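Local coordinates for heme-binding protein A (Haemophilus parasuis 29755, PDB 3TPA), which probably binds glutathione in the periplasm as the solute-binding component of an ABC-type importer, at residues 121-125 and 126-130; 171-174 and 175-178; 421-424 and 425-429. The protein carries 1 engineered substitution. One frame throughout, in Å; residues are numbered along the deposited sequence.

Contact 1 of 3, residues 121-125 and 126-130; sequences YFNWM and NLPSI
The carbonyl oxygen of Asn-123 takes two donors: Asn-126 N at 2.9 Å and a water that it shares with the Asn-126 side chain. Asn-126 OD1 accepts a hydrogen bond from that water and one from a second water, which also donates to Trp-124 O; with CG beside the backbone N (chi1 -48°), the amide is folded back over the end of helix 120-124 without capping a helix itself. Leu-127 N reaches back to Phe-122 O at 3.1 Å. Together with the Asn-126 to Asn-123 bond and the positive phi of Asn-126, this is a Schellman motif that closes the helix.

Its apolar part joins residues five and six apart. Phe-122, with CG anti to the backbone N, turns one ring face to Leu-127, whose CB lies 3.6 Å from the ring centroid in a CH-pi contact only 13° off the normal. Leu-127 CD1 continues over the same side of the ring, reaching Phe-122 CD1 at 3.6 Å. Pro-128 runs past CD2 and CE2, again on that side of the ring plane, its CD 3.7 Å from Phe-122 CE2. Pro-128 CG also comes within 3.3 Å of Asn-123 OD1, while ND2 of that amide bonds to Tyr-119 O.

Beyond the turn, helix 127-130 passes directly into edge strand 131-136, with Ile-130 already hydrogen-bonded to Asn-147. Phe-122 leans on helix 94-105, and Met-125 and Leu-127 pack against helix 153-156.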
ATOM      1  N   TYR A 121      -1.841  11.242   2.793  1.00 17.24           N
ATOM      2  CA  TYR A 121      -0.758  10.536   2.127  1.00 16.98           C
ATOM      3  C   TYR A 121       0.498  11.402   2.061  1.00 21.64           C
ATOM      4  O   TYR A 121       1.614  10.921   2.268  1.00 17.77           O
ATOM      5  CB  TYR A 121      -1.196  10.026   0.748  1.00 21.92           C
ATOM      6  CG  TYR A 121      -1.729   8.609   0.775  1.00 22.25           C
ATOM      7  CD1 TYR A 121      -3.072   8.353   0.982  1.00 22.21           C
ATOM      8  CD2 TYR A 121      -0.884   7.528   0.596  1.00 24.31           C
ATOM      9  CE1 TYR A 121      -3.555   7.063   1.012  1.00 26.46           C
ATOM     10  CE2 TYR A 121      -1.361   6.224   0.626  1.00 24.76           C
ATOM     11  CZ  TYR A 121      -2.699   6.002   0.836  1.00 30.19           C
ATOM     12  OH  TYR A 121      -3.182   4.706   0.870  1.00 35.38           O
ATOM     13  N   PHE A 122       0.323  12.692   1.793  1.00 18.86           N
ATOM     14  CA  PHE A 122       1.468  13.599   1.815  1.00 16.98           C
ATOM     15  C   PHE A 122       2.284  13.385   3.101  1.00 24.26           C
ATOM     16  O   PHE A 122       3.517  13.302   3.069  1.00 17.66           O
ATOM     17  CB  PHE A 122       0.983  15.048   1.707  1.00 25.38           C
ATOM     18  CG  PHE A 122       2.084  16.047   1.457  1.00 24.21           C
ATOM     19  CD1 PHE A 122       2.544  16.290   0.167  1.00 25.30           C
ATOM     20  CD2 PHE A 122       2.642  16.759   2.501  1.00 22.92           C
ATOM     21  CE1 PHE A 122       3.557  17.219  -0.065  1.00 22.05           C
ATOM     22  CE2 PHE A 122       3.667  17.696   2.272  1.00 19.79           C
ATOM     23  CZ  PHE A 122       4.117  17.921   0.992  1.00 19.79           C
ATOM     24  N   ASN A 123       1.581  13.278   4.232  1.00 19.10           N
ATOM     25  CA  ASN A 123       2.224  13.078   5.535  1.00 18.86           C
ATOM     26  C   ASN A 123       2.703  11.645   5.767  1.00 22.66           C
ATOM     27  O   ASN A 123       3.794  11.423   6.290  1.00 18.82           O
ATOM     28  CB  ASN A 123       1.286  13.513   6.673  1.00 16.18           C
ATOM     29  CG  ASN A 123       1.146  15.020   6.746  1.00 23.42           C
ATOM     30  OD1 ASN A 123       2.029  15.713   7.248  1.00 26.77           O
ATOM     31  ND2 ASN A 123       0.047  15.535   6.220  1.00 22.74           N
ATOM     32  N   TRP A 124       1.894  10.672   5.367  1.00 26.13           N
ATOM     33  CA  TRP A 124       2.286   9.272   5.527  1.00 28.31           C
ATOM     34  C   TRP A 124       3.587   8.961   4.788  1.00 26.39           C
ATOM     35  O   TRP A 124       4.391   8.166   5.268  1.00 24.05           O
ATOM     36  CB  TRP A 124       1.171   8.331   5.083  1.00 31.52           C
ATOM     37  CG  TRP A 124      -0.019   8.342   6.001  1.00 47.24           C
ATOM     38  CD1 TRP A 124      -0.022   8.643   7.337  1.00 52.75           C
ATOM     39  CD2 TRP A 124      -1.382   8.072   5.649  1.00 54.15           C
ATOM     40  NE1 TRP A 124      -1.299   8.556   7.840  1.00 56.63           N
ATOM     41  CE2 TRP A 124      -2.154   8.210   6.825  1.00 54.75           C
ATOM     42  CE3 TRP A 124      -2.027   7.716   4.457  1.00 55.40           C
ATOM     43  CZ2 TRP A 124      -3.526   8.008   6.843  1.00 47.70           C
ATOM     44  CZ3 TRP A 124      -3.392   7.520   4.479  1.00 52.91           C
ATOM     45  CH2 TRP A 124      -4.127   7.664   5.664  1.00 52.38           C
ATOM     46  N   MET A 125       3.781   9.585   3.626  1.00 19.06           N
ATOM     47  CA  MET A 125       4.991   9.395   2.822  1.00 21.34           C
ATOM     48  C   MET A 125       6.118  10.377   3.184  1.00 24.98           C
ATOM     49  O   MET A 125       7.126  10.482   2.479  1.00 26.08           O
ATOM     50  CB  MET A 125       4.661   9.486   1.326  1.00 18.98           C
ATOM     51  CG  MET A 125       3.566   8.519   0.881  1.00 12.15           C
ATOM     52  SD  MET A 125       3.846   6.815   1.426  1.00 22.99           S
ATOM     53  CE  MET A 125       5.353   6.413   0.544  1.00 25.53           C
ATOM     54  N   ASN A 126       5.927  11.100   4.280  1.00 23.82           N
ATOM     55  CA  ASN A 126       6.963  11.956   4.848  1.00 25.94           C
ATOM     56  C   ASN A 126       7.448  13.057   3.928  1.00 24.62           C
ATOM     57  O   ASN A 126       8.586  13.491   4.027  1.00 26.51           O
ATOM     58  CB  ASN A 126       8.155  11.122   5.322  1.00 28.15           C
ATOM     59  CG  ASN A 126       7.737   9.931   6.153  1.00 42.70           C
ATOM     60  OD1 ASN A 126       7.166  10.077   7.238  1.00 40.16           O
ATOM     61  ND2 ASN A 126       8.025   8.736   5.647  1.00 49.27           N
ATOM     62  N   LEU A 127       6.589  13.520   3.033  1.00 22.92           N
ATOM     63  CA  LEU A 127       6.978  14.629   2.164  1.00 20.94           C
ATOM     64  C   LEU A 127       7.220  15.950   2.906  1.00 23.36           C
ATOM     65  O   LEU A 127       8.005  16.771   2.449  1.00 27.60           O
ATOM     66  CB  LEU A 127       5.950  14.833   1.047  1.00 21.21           C
ATOM     67  CG  LEU A 127       5.846  13.609   0.134  1.00 20.79           C
ATOM     68  CD1 LEU A 127       4.958  13.908  -1.045  1.00 21.07           C
ATOM     69  CD2 LEU A 127       7.226  13.188  -0.325  1.00 21.20           C
ATOM     70  N   PRO A 128       6.525  16.185   4.033  1.00 22.76           N
ATOM     71  CA  PRO A 128       6.815  17.479   4.662  1.00 21.86           C
ATOM     72  C   PRO A 128       8.298  17.622   4.996  1.00 22.54           C
ATOM     73  O   PRO A 128       8.822  18.728   5.041  1.00 21.82           O
ATOM     74  CB  PRO A 128       5.996  17.432   5.951  1.00 20.81           C
ATOM     75  CG  PRO A 128       4.846  16.521   5.642  1.00 20.66           C
ATOM     76  CD  PRO A 128       5.424  15.471   4.707  1.00 20.09           C
ATOM     77  N   SER A 129       8.959  16.505   5.243  1.00 22.81           N
ATOM     78  CA  SER A 129      10.355  16.530   5.642  1.00 27.76           C
ATOM     79  C   SER A 129      11.297  16.168   4.494  1.00 32.07           C
ATOM     80  O   SER A 129      12.456  16.562   4.490  1.00 27.61           O
ATOM     81  CB  SER A 129      10.579  15.592   6.832  1.00 28.63           C
ATOM     82  OG  SER A 129      10.191  14.270   6.525  1.00 30.60           O
ATOM     83  N   ILE A 130      10.793  15.414   3.522  1.00 24.32           N
ATOM     84  CA  ILE A 130      11.593  15.002   2.372  1.00 21.36           C
ATOM     85  C   ILE A 130      11.630  16.074   1.274  1.00 27.51           C
ATOM     86  O   ILE A 130      12.650  16.279   0.621  1.00 23.49           O
ATOM     87  CB  ILE A 130      11.051  13.684   1.790  1.00 29.28           C
ATOM     88  CG1 ILE A 130      11.334  12.538   2.764  1.00 36.41           C
ATOM     89  CG2 ILE A 130      11.660  13.404   0.426  1.00 34.90           C
ATOM     90  CD1 ILE A 130      10.748  11.210   2.355  1.00 35.85           C
TER
HETATM   91  O   HOH W   1       5.651  12.484   8.316  1.00 60.72           O
HETATM   92  O   HOH W   2       5.039   7.969   7.859  1.00 29.38           O

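Contact 2 of 3, residues 171-174 and 175-178; sequences DQLL and AQGK
Gln-172 sends CG anti to its backbone N (chi1 -180°) and stays extended through CD, while Gln-176, one turn later, swings CG to the side of its own N; the two side chains therefore converge on one flank of the helix. A bend at the last torsion of Lys-178 (chi4 66°) brings NZ back to the same point. All three meet at Gln-176 OE1. Gln-172 NE2 donates to it at 3.0 Å, and Lys-178 NZ at 2.8 Å from the opposite face of the amide. Both donors lie well out of the carbonyl plane, one on each side, so the oxygen is held between them, and the glutamine amides are turned 69° apart. The ammonium group would be expected to polarise this carbonyl; as both donors share one oxygen, it should not strengthen the bond from Gln-172 NE2, which also donates to Thr-85 O.

The lysine returns across Leu-173 at about a right angle, with NZ 3.4 Å from Leu-173 CD2. Near the backbone, Leu-173 CB lies 3.5 Å from Lys-178 O; this buried leucine also touches Tyr-111 and Leu-182.

Under the side chains the helix ends on two backward bonds, Lys-178 N to Leu-173 O at 2.9 Å and, nested inside it, Gly-177 N to Leu-174 O. With Gly-177 at positive phi, they form the Schellman motif that terminates helix 167-175 on the protein surface.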
ATOM      1  N   ASP A 171      -8.791  27.674 -10.434  1.00 24.80           N
ATOM      2  CA  ASP A 171      -8.884  29.130 -10.458  1.00 25.87           C
ATOM      3  C   ASP A 171     -10.326  29.559 -10.693  1.00 30.01           C
ATOM      4  O   ASP A 171     -10.846  30.423  -9.982  1.00 29.39           O
ATOM      5  CB  ASP A 171      -7.964  29.746 -11.525  1.00 20.86           C
ATOM      6  CG  ASP A 171      -6.495  29.682 -11.143  1.00 21.90           C
ATOM      7  OD1 ASP A 171      -6.205  29.431  -9.964  1.00 23.96           O
ATOM      8  OD2 ASP A 171      -5.632  29.889 -12.020  1.00 26.02           O
ATOM      9  N   GLN A 172     -10.972  28.951 -11.689  1.00 25.62           N
ATOM     10  CA  GLN A 172     -12.346  29.316 -12.030  1.00 26.86           C
ATOM     11  C   GLN A 172     -13.283  29.129 -10.851  1.00 31.89           C
ATOM     12  O   GLN A 172     -14.094  30.005 -10.554  1.00 32.14           O
ATOM     13  CB  GLN A 172     -12.881  28.503 -13.219  1.00 28.41           C
ATOM     14  CG  GLN A 172     -14.306  28.881 -13.591  1.00 30.56           C
ATOM     15  CD  GLN A 172     -14.934  27.953 -14.619  1.00 35.10           C
ATOM     16  OE1 GLN A 172     -14.540  27.937 -15.784  1.00 34.71           O
ATOM     17  NE2 GLN A 172     -15.925  27.177 -14.189  1.00 29.29           N
ATOM     18  N   LEU A 173     -13.171  27.981 -10.187  1.00 29.25           N
ATOM     19  CA  LEU A 173     -14.075  27.641  -9.088  1.00 30.46           C
ATOM     20  C   LEU A 173     -13.899  28.575  -7.904  1.00 33.78           C
ATOM     21  O   LEU A 173     -14.865  28.931  -7.241  1.00 33.06           O
ATOM     22  CB  LEU A 173     -13.886  26.193  -8.638  1.00 24.97           C
ATOM     23  CG  LEU A 173     -14.286  25.157  -9.684  1.00 25.31           C
ATOM     24  CD1 LEU A 173     -13.767  23.777  -9.297  1.00 22.48           C
ATOM     25  CD2 LEU A 173     -15.808  25.149  -9.872  1.00 26.01           C
ATOM     26  N   LEU A 174     -12.660  28.961  -7.631  1.00 36.76           N
ATOM     27  CA  LEU A 174     -12.387  29.865  -6.519  1.00 38.14           C
ATOM     28  C   LEU A 174     -13.073  31.193  -6.827  1.00 40.04           C
ATOM     29  O   LEU A 174     -13.841  31.723  -6.017  1.00 43.37           O
ATOM     30  CB  LEU A 174     -10.878  30.038  -6.338  1.00 29.42           C
ATOM     31  CG  LEU A 174     -10.384  30.573  -4.992  1.00 32.90           C
ATOM     32  CD1 LEU A 174     -10.913  29.738  -3.837  1.00 29.29           C
ATOM     33  CD2 LEU A 174      -8.862  30.608  -4.985  1.00 31.12           C
ATOM     34  N   ALA A 175     -12.821  31.695  -8.033  1.00 38.84           N
ATOM     35  CA  ALA A 175     -13.473  32.895  -8.543  1.00 32.65           C
ATOM     36  C   ALA A 175     -14.993  32.795  -8.455  1.00 41.60           C
ATOM     37  O   ALA A 175     -15.674  33.778  -8.162  1.00 43.62           O
ATOM     38  CB  ALA A 175     -13.048  33.147  -9.973  1.00 26.61           C
ATOM     39  N   GLN A 176     -15.526  31.605  -8.705  1.00 39.67           N
ATOM     40  CA  GLN A 176     -16.973  31.406  -8.707  1.00 37.23           C
ATOM     41  C   GLN A 176     -17.525  31.176  -7.302  1.00 36.47           C
ATOM     42  O   GLN A 176     -18.733  31.058  -7.106  1.00 42.11           O
ATOM     43  CB  GLN A 176     -17.366  30.268  -9.652  1.00 33.85           C
ATOM     44  CG  GLN A 176     -17.218  30.634 -11.123  1.00 38.26           C
ATOM     45  CD  GLN A 176     -17.483  29.466 -12.051  1.00 45.59           C
ATOM     46  OE1 GLN A 176     -17.123  28.331 -11.750  1.00 48.26           O
ATOM     47  NE2 GLN A 176     -18.120  29.741 -13.186  1.00 44.56           N
ATOM     48  N   GLY A 177     -16.630  31.143  -6.324  1.00 33.02           N
ATOM     49  CA  GLY A 177     -17.024  30.969  -4.942  1.00 36.57           C
ATOM     50  C   GLY A 177     -17.402  29.547  -4.562  1.00 40.24           C
ATOM     51  O   GLY A 177     -18.043  29.339  -3.536  1.00 32.93           O
ATOM     52  N   LYS A 178     -17.002  28.568  -5.374  1.00 40.00           N
ATOM     53  CA  LYS A 178     -17.264  27.160  -5.050  1.00 43.90           C
ATOM     54  C   LYS A 178     -16.054  26.231  -5.277  1.00 39.02           C
ATOM     55  O   LYS A 178     -16.103  25.314  -6.105  1.00 35.11           O
ATOM     56  CB  LYS A 178     -18.506  26.648  -5.799  1.00 49.77           C
ATOM     57  CG  LYS A 178     -18.563  27.034  -7.270  1.00 56.19           C
ATOM     58  CD  LYS A 178     -19.736  26.360  -7.966  1.00 64.92           C
ATOM     59  CE  LYS A 178     -19.967  26.920  -9.366  1.00 65.80           C
ATOM     60  NZ  LYS A 178     -18.851  26.637 -10.315  1.00 61.59           N
TER

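Contact 3 of 3, residues 421-424 and 425-429; sequences NFLF and PLFSQ
Phe-424 begins its contacts at CB, which lies 3.3 Å from CD of the next residue, Pro-425. CG, anti to the backbone N (chi1 -170°), comes under Ser-428 CB at 3.9 Å, and CD2 is equally far from Pro-425 N. Along the other side CD1 meets Ser-428 CB at 3.6 Å. Farther out, Ser-428 OG takes over, 3.2 Å from Phe-424 CE1 and 3.4 Å from CZ. The serine thus lies over one ring face, offset toward its rim, its CB making a CH-pi contact 15° off the normal. Its hydroxyl is hydrogen-bonded to Glu-446 OE2 and Ala-430 N. The backbone bond from Ser-428 N to Phe-424 O, 3.1 Å, ties the same two residues together.

One step back, Leu-423 CD2 touches Phe-427 CE2 at 4.0 Å in the plane of that ring, at its edge. Pro-425 has no N-H to offer the preceding turn, and helix 420-427 is kinked there.

This helix is buried among others: Leu-423, Phe-424 and Phe-427 face helix 443-453, Leu-423 also reaches helix 458-475, and Pro-425 and Leu-426 rest on Trp-412 of strand 407-413.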
ATOM      1  N   ASN A 421      10.545   1.079   2.425  1.00  9.68           N
ATOM      2  CA  ASN A 421       9.272   1.368   3.089  1.00 13.82           C
ATOM      3  C   ASN A 421       8.717   0.145   3.829  1.00 17.14           C
ATOM      4  O   ASN A 421       7.593   0.167   4.303  1.00 15.76           O
ATOM      5  CB  ASN A 421       8.262   1.919   2.061  1.00 19.41           C
ATOM      6  CG  ASN A 421       6.928   2.289   2.668  1.00 21.34           C
ATOM      7  OD1 ASN A 421       5.892   1.755   2.279  1.00 20.57           O
ATOM      8  ND2 ASN A 421       6.942   3.227   3.608  1.00 17.48           N
ATOM      9  N   PHE A 422       9.522  -0.916   3.917  1.00 16.69           N
ATOM     10  CA  PHE A 422       9.298  -1.998   4.880  1.00 17.15           C
ATOM     11  C   PHE A 422      10.343  -1.852   5.994  1.00 15.29           C
ATOM     12  O   PHE A 422      10.012  -1.705   7.160  1.00 12.22           O
ATOM     13  CB  PHE A 422       9.499  -3.395   4.243  1.00 12.66           C
ATOM     14  CG  PHE A 422       8.376  -3.853   3.355  1.00 12.65           C
ATOM     15  CD1 PHE A 422       7.355  -4.650   3.857  1.00 10.07           C
ATOM     16  CD2 PHE A 422       8.367  -3.531   2.010  1.00 15.88           C
ATOM     17  CE1 PHE A 422       6.311  -5.101   3.035  1.00 13.84           C
ATOM     18  CE2 PHE A 422       7.311  -3.972   1.172  1.00 19.75           C
ATOM     19  CZ  PHE A 422       6.292  -4.756   1.688  1.00 14.22           C
ATOM     20  N   LEU A 423      11.612  -1.892   5.610  1.00 14.00           N
ATOM     21  CA  LEU A 423      12.718  -2.019   6.570  1.00 15.02           C
ATOM     22  C   LEU A 423      13.000  -0.787   7.431  1.00 14.71           C
ATOM     23  O   LEU A 423      13.336  -0.907   8.604  1.00 12.74           O
ATOM     24  CB  LEU A 423      13.998  -2.415   5.847  1.00 11.49           C
ATOM     25  CG  LEU A 423      13.923  -3.718   5.039  1.00 12.95           C
ATOM     26  CD1 LEU A 423      15.214  -3.871   4.282  1.00 15.94           C
ATOM     27  CD2 LEU A 423      13.700  -4.920   5.932  1.00 10.58           C
ATOM     28  N   PHE A 424      12.865   0.399   6.861  1.00 12.59           N
ATOM     29  CA  PHE A 424      13.093   1.604   7.659  1.00 13.22           C
ATOM     30  C   PHE A 424      11.977   1.830   8.703  1.00 13.88           C
ATOM     31  O   PHE A 424      12.263   2.072   9.871  1.00 14.73           O
ATOM     32  CB  PHE A 424      13.305   2.840   6.755  1.00 14.07           C
ATOM     33  CG  PHE A 424      13.779   4.056   7.499  1.00 20.09           C
ATOM     34  CD1 PHE A 424      15.140   4.272   7.720  1.00 24.71           C
ATOM     35  CD2 PHE A 424      12.876   4.973   7.979  1.00 17.61           C
ATOM     36  CE1 PHE A 424      15.587   5.397   8.414  1.00 26.33           C
ATOM     37  CE2 PHE A 424      13.307   6.101   8.666  1.00 24.55           C
ATOM     38  CZ  PHE A 424      14.659   6.313   8.893  1.00 22.53           C
ATOM     39  N   PRO A 425      10.705   1.763   8.290  1.00  9.49           N
ATOM     40  CA  PRO A 425       9.662   1.926   9.315  1.00 12.17           C
ATOM     41  C   PRO A 425       9.743   0.888  10.434  1.00 15.46           C
ATOM     42  O   PRO A 425       9.526   1.230  11.607  1.00  9.68           O
ATOM     43  CB  PRO A 425       8.365   1.756   8.520  1.00 11.32           C
ATOM     44  CG  PRO A 425       8.708   2.256   7.152  1.00 15.35           C
ATOM     45  CD  PRO A 425      10.145   1.799   6.929  1.00 15.63           C
ATOM     46  N   LEU A 426      10.034  -0.363  10.075  1.00 10.97           N
ATOM     47  CA  LEU A 426      10.037  -1.459  11.047  1.00 10.48           C
ATOM     48  C   LEU A 426      11.286  -1.540  11.925  1.00 13.51           C
ATOM     49  O   LEU A 426      11.225  -2.009  13.059  1.00 16.41           O
ATOM     50  CB  LEU A 426       9.882  -2.799  10.326  1.00 12.42           C
ATOM     51  CG  LEU A 426       8.502  -3.010   9.711  1.00 14.23           C
ATOM     52  CD1 LEU A 426       8.411  -4.323   8.951  1.00 18.05           C
ATOM     53  CD2 LEU A 426       7.455  -2.943  10.807  1.00 17.57           C
ATOM     54  N   PHE A 427      12.426  -1.118  11.403  1.00 10.69           N
ATOM     55  CA  PHE A 427      13.694  -1.468  12.055  1.00 14.26           C
ATOM     56  C   PHE A 427      14.688  -0.309  12.239  1.00 12.96           C
ATOM     57  O   PHE A 427      15.809  -0.514  12.711  1.00 14.38           O
ATOM     58  CB  PHE A 427      14.378  -2.619  11.284  1.00 16.57           C
ATOM     59  CG  PHE A 427      13.514  -3.857  11.115  1.00 13.38           C
ATOM     60  CD1 PHE A 427      12.900  -4.458  12.203  1.00 12.53           C
ATOM     61  CD2 PHE A 427      13.328  -4.415   9.854  1.00 13.18           C
ATOM     62  CE1 PHE A 427      12.112  -5.602  12.040  1.00 13.29           C
ATOM     63  CE2 PHE A 427      12.535  -5.544   9.672  1.00 15.23           C
ATOM     64  CZ  PHE A 427      11.916  -6.137  10.767  1.00 11.87           C
ATOM     65  N   SER A 428      14.320   0.902  11.843  1.00 13.84           N
ATOM     66  CA  SER A 428      15.255   2.021  12.039  1.00 17.28           C
ATOM     67  C   SER A 428      15.267   2.487  13.486  1.00 19.53           C
ATOM     68  O   SER A 428      14.228   2.527  14.152  1.00 14.30           O
ATOM     69  CB  SER A 428      14.932   3.222  11.146  1.00 19.58           C
ATOM     70  OG  SER A 428      15.816   4.302  11.433  1.00 23.83           O
ATOM     71  N   GLN A 429      16.450   2.847  13.969  1.00 16.76           N
ATOM     72  CA  GLN A 429      16.560   3.441  15.292  1.00 17.79           C
ATOM     73  C   GLN A 429      15.666   4.670  15.385  1.00 17.38           C
ATOM     74  O   GLN A 429      15.129   4.979  16.439  1.00 18.56           O
ATOM     75  CB  GLN A 429      18.003   3.837  15.597  1.00 24.61           C
ATOM     76  CG  GLN A 429      18.221   4.188  17.053  1.00 43.57           C
ATOM     77  CD  GLN A 429      19.655   3.983  17.494  1.00 60.38           C
ATOM     78  OE1 GLN A 429      19.916   3.368  18.531  1.00 63.68           O
ATOM     79  NE2 GLN A 429      20.595   4.498  16.709  1.00 66.09           N
TER

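How the contacts relate
Contacts 1 and 3 are neighbours in space although nearly 300 residues separate them: their centres are 15 Å apart and their nearest atoms about 5 Å, without touching. Asn-416 lies between, met by Met-125 of contact 1 and by Asn-421 of contact 3. Contact 1 leads into the antiparallel sheet of the early chain, whereas contact 3 packs on the mixed sheet built from residues after 260, consistent with two lobes approaching each other near the cleft of a solute-binding protein. Contact 2 is peripheral, its centre 28 Å from that of contact 1 and 43 Å from that of contact 3. It shares with contact 1 the Schellman ending of a helix.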